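Local coordinates for short chain dehydrogenase (A0QTM2 homolog) (Mycobacterium thermoresistibile, PDB 3SC4), which probably catalyses an NAD(P)-dependent oxidation or reduction of a substrate not yet established, as a Rossmann-fold short-chain dehydrogenase, at residues Q124-T128 and M168-M173. Sequence-based numbering, arbitrary orientation.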
loop_
_atom_site.group_PDB
_atom_site.type_symbol
_atom_site.label_atom_id
_atom_site.label_comp_id
_atom_site.label_asym_id
_atom_site.label_seq_id
_atom_site.Cartn_x
_atom_site.Cartn_y
_atom_site.Cartn_z
ATOM N N GLN B 124 0.172 1.325 -10.265
ATOM C CA GLN B 124 -1.049 0.927 -9.562
ATOM C C GLN B 124 -1.388 1.750 -8.315
ATOM O O GLN B 124 -2.547 2.151 -8.132
ATOM C CB GLN B 124 -1.017 -0.582 -9.234
ATOM C CG GLN B 124 -1.335 -1.417 -10.460
ATOM C CD GLN B 124 -0.852 -2.870 -10.435
ATOM O OE1 GLN B 124 -1.529 -3.755 -10.989
ATOM N NE2 GLN B 124 0.323 -3.115 -9.853
ATOM N N VAL B 125 -0.412 1.973 -7.449
ATOM C CA VAL B 125 -0.673 2.678 -6.201
ATOM C C VAL B 125 -0.564 4.152 -6.486
ATOM O O VAL B 125 -1.517 4.880 -6.329
ATOM C CB VAL B 125 0.305 2.302 -5.116
ATOM C CG1 VAL B 125 -0.076 2.988 -3.828
ATOM C CG2 VAL B 125 0.358 0.767 -4.961
ATOM N N ARG B 126 0.588 4.576 -6.964
ATOM C CA ARG B 126 0.791 5.965 -7.325
ATOM C C ARG B 126 -0.143 6.369 -8.470
ATOM O O ARG B 126 -0.783 7.417 -8.421
ATOM C CB ARG B 126 2.244 6.187 -7.699
ATOM C CG ARG B 126 2.608 7.652 -7.845
ATOM C CD ARG B 126 4.091 7.831 -8.111
ATOM N NE ARG B 126 4.504 9.226 -8.298
ATOM C CZ ARG B 126 4.599 9.848 -9.473
ATOM N NH1 ARG B 126 4.243 9.231 -10.593
ATOM N NH2 ARG B 126 5.034 11.116 -9.535
ATOM N N GLY B 127 -0.237 5.523 -9.487
ATOM C CA GLY B 127 -1.091 5.804 -10.626
ATOM C C GLY B 127 -2.561 5.962 -10.273
ATOM O O GLY B 127 -3.228 6.901 -10.747
ATOM N N THR B 128 -3.085 5.064 -9.444
ATOM C CA THR B 128 -4.492 5.172 -9.045
ATOM C C THR B 128 -4.719 6.467 -8.278
ATOM O O THR B 128 -5.768 7.110 -8.439
ATOM C CB THR B 128 -4.941 3.962 -8.227
ATOM O OG1 THR B 128 -4.879 2.794 -9.064
ATOM C CG2 THR B 128 -6.366 4.148 -7.674
ATOM N N MET B 168 1.213 -5.892 -2.283
ATOM C CA MET B 168 1.344 -4.490 -1.841
ATOM C C MET B 168 0.699 -3.513 -2.835
ATOM O O MET B 168 0.033 -2.544 -2.439
ATOM C CB MET B 168 2.826 -4.100 -1.643
ATOM C CG MET B 168 3.394 -4.620 -0.367
ATOM S SD MET B 168 5.169 -4.365 -0.276
ATOM C CE MET B 168 5.236 -2.563 -0.201
ATOM N N ALA B 169 0.975 -3.737 -4.110
ATOM C CA ALA B 169 0.493 -2.875 -5.159
ATOM C C ALA B 169 -1.022 -3.000 -5.260
ATOM O O ALA B 169 -1.729 -1.984 -5.265
ATOM C CB ALA B 169 1.180 -3.197 -6.497
ATOM N N LYS B 170 -1.539 -4.223 -5.304
ATOM C CA LYS B 170 -2.980 -4.380 -5.482
ATOM C C LYS B 170 -3.732 -3.914 -4.249
ATOM O O LYS B 170 -4.732 -3.241 -4.387
ATOM C CB LYS B 170 -3.398 -5.819 -5.843
ATOM C CG LYS B 170 -2.891 -6.353 -7.200
ATOM C CD LYS B 170 -3.112 -5.420 -8.396
ATOM C CE LYS B 170 -4.588 -5.192 -8.729
ATOM N NZ LYS B 170 -4.734 -4.518 -10.096
ATOM N N TYR B 171 -3.289 -4.278 -3.053
ATOM C CA TYR B 171 -3.943 -3.790 -1.850
ATOM C C TYR B 171 -3.837 -2.258 -1.728
ATOM O O TYR B 171 -4.762 -1.587 -1.250
ATOM C CB TYR B 171 -3.335 -4.447 -0.603
ATOM C CG TYR B 171 -3.824 -5.867 -0.278
ATOM C CD1 TYR B 171 -4.444 -6.666 -1.220
ATOM C CD2 TYR B 171 -3.603 -6.407 0.967
ATOM C CE1 TYR B 171 -4.855 -7.976 -0.899
ATOM C CE2 TYR B 171 -4.002 -7.676 1.286
ATOM C CZ TYR B 171 -4.625 -8.466 0.352
ATOM O OH TYR B 171 -5.023 -9.741 0.705
ATOM N N GLY B 172 -2.699 -1.708 -2.149
ATOM C CA GLY B 172 -2.495 -0.261 -2.173
ATOM C C GLY B 172 -3.528 0.463 -3.012
ATOM O O GLY B 172 -4.046 1.493 -2.594
ATOM N N MET B 173 -3.855 -0.103 -4.188
ATOM C CA MET B 173 -4.942 0.412 -5.060
ATOM C C MET B 173 -6.257 0.387 -4.324
ATOM O O MET B 173 -6.993 1.356 -4.336
ATOM C CB MET B 173 -5.129 -0.438 -6.326
ATOM C CG MET B 173 -4.304 -0.098 -7.464
ATOM S SD MET B 173 -4.639 -1.154 -8.892
ATOM C CE MET B 173 -5.915 -0.317 -9.825
#
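Val125 lies against the backbone of Ala169 and Gly172 where two helices of a Rossmann fold, 114-135 and 164-183, run side by side, and it illustrates how small residues let such helices approach. The segment axes come within 8.2 Å at 25°, nearly parallel. With Val125 CG1 anti to the backbone N (chi1 -176°), Val125 CG2 is the branch that reaches across, packing 3.5 Å from Ala169 O and 4.1 Å from Gly172 CA. Gly172, lacking a side chain, admits this methyl. The same helix pair meets the second subunit, where Val125 packs on Met168 of that subunit, as in the helix-bundle dimer interface of this family.

Further apolar contact comes from Met173, whose thioether crosses the Gln124 chain so that SD sits 3.7 Å from Gln124 CG. Both Met173 and Thr128 also touch Thr149 of strand 146-149.

The polar ends are held chiefly by neighbours. Gln124 OE1 accepts from Ala103 N and NE2 donates to Met120 O, which together fix the amide's rotation. Lys170, at the position of the lysine of the YxxxK motif, probably assists cofactor binding and catalysis as in relatives. Its chain, bent at chi2 and chi3, brings NZ to a weak 3.4 Å bond with Gln124 OE1; the stronger partner of Lys170 NZ is Leu150 O. Within helix 114-135, Gln124 O accepts from Thr128 N and, in the carbonyl plane, from Thr128 OG1 at 2.6 Å.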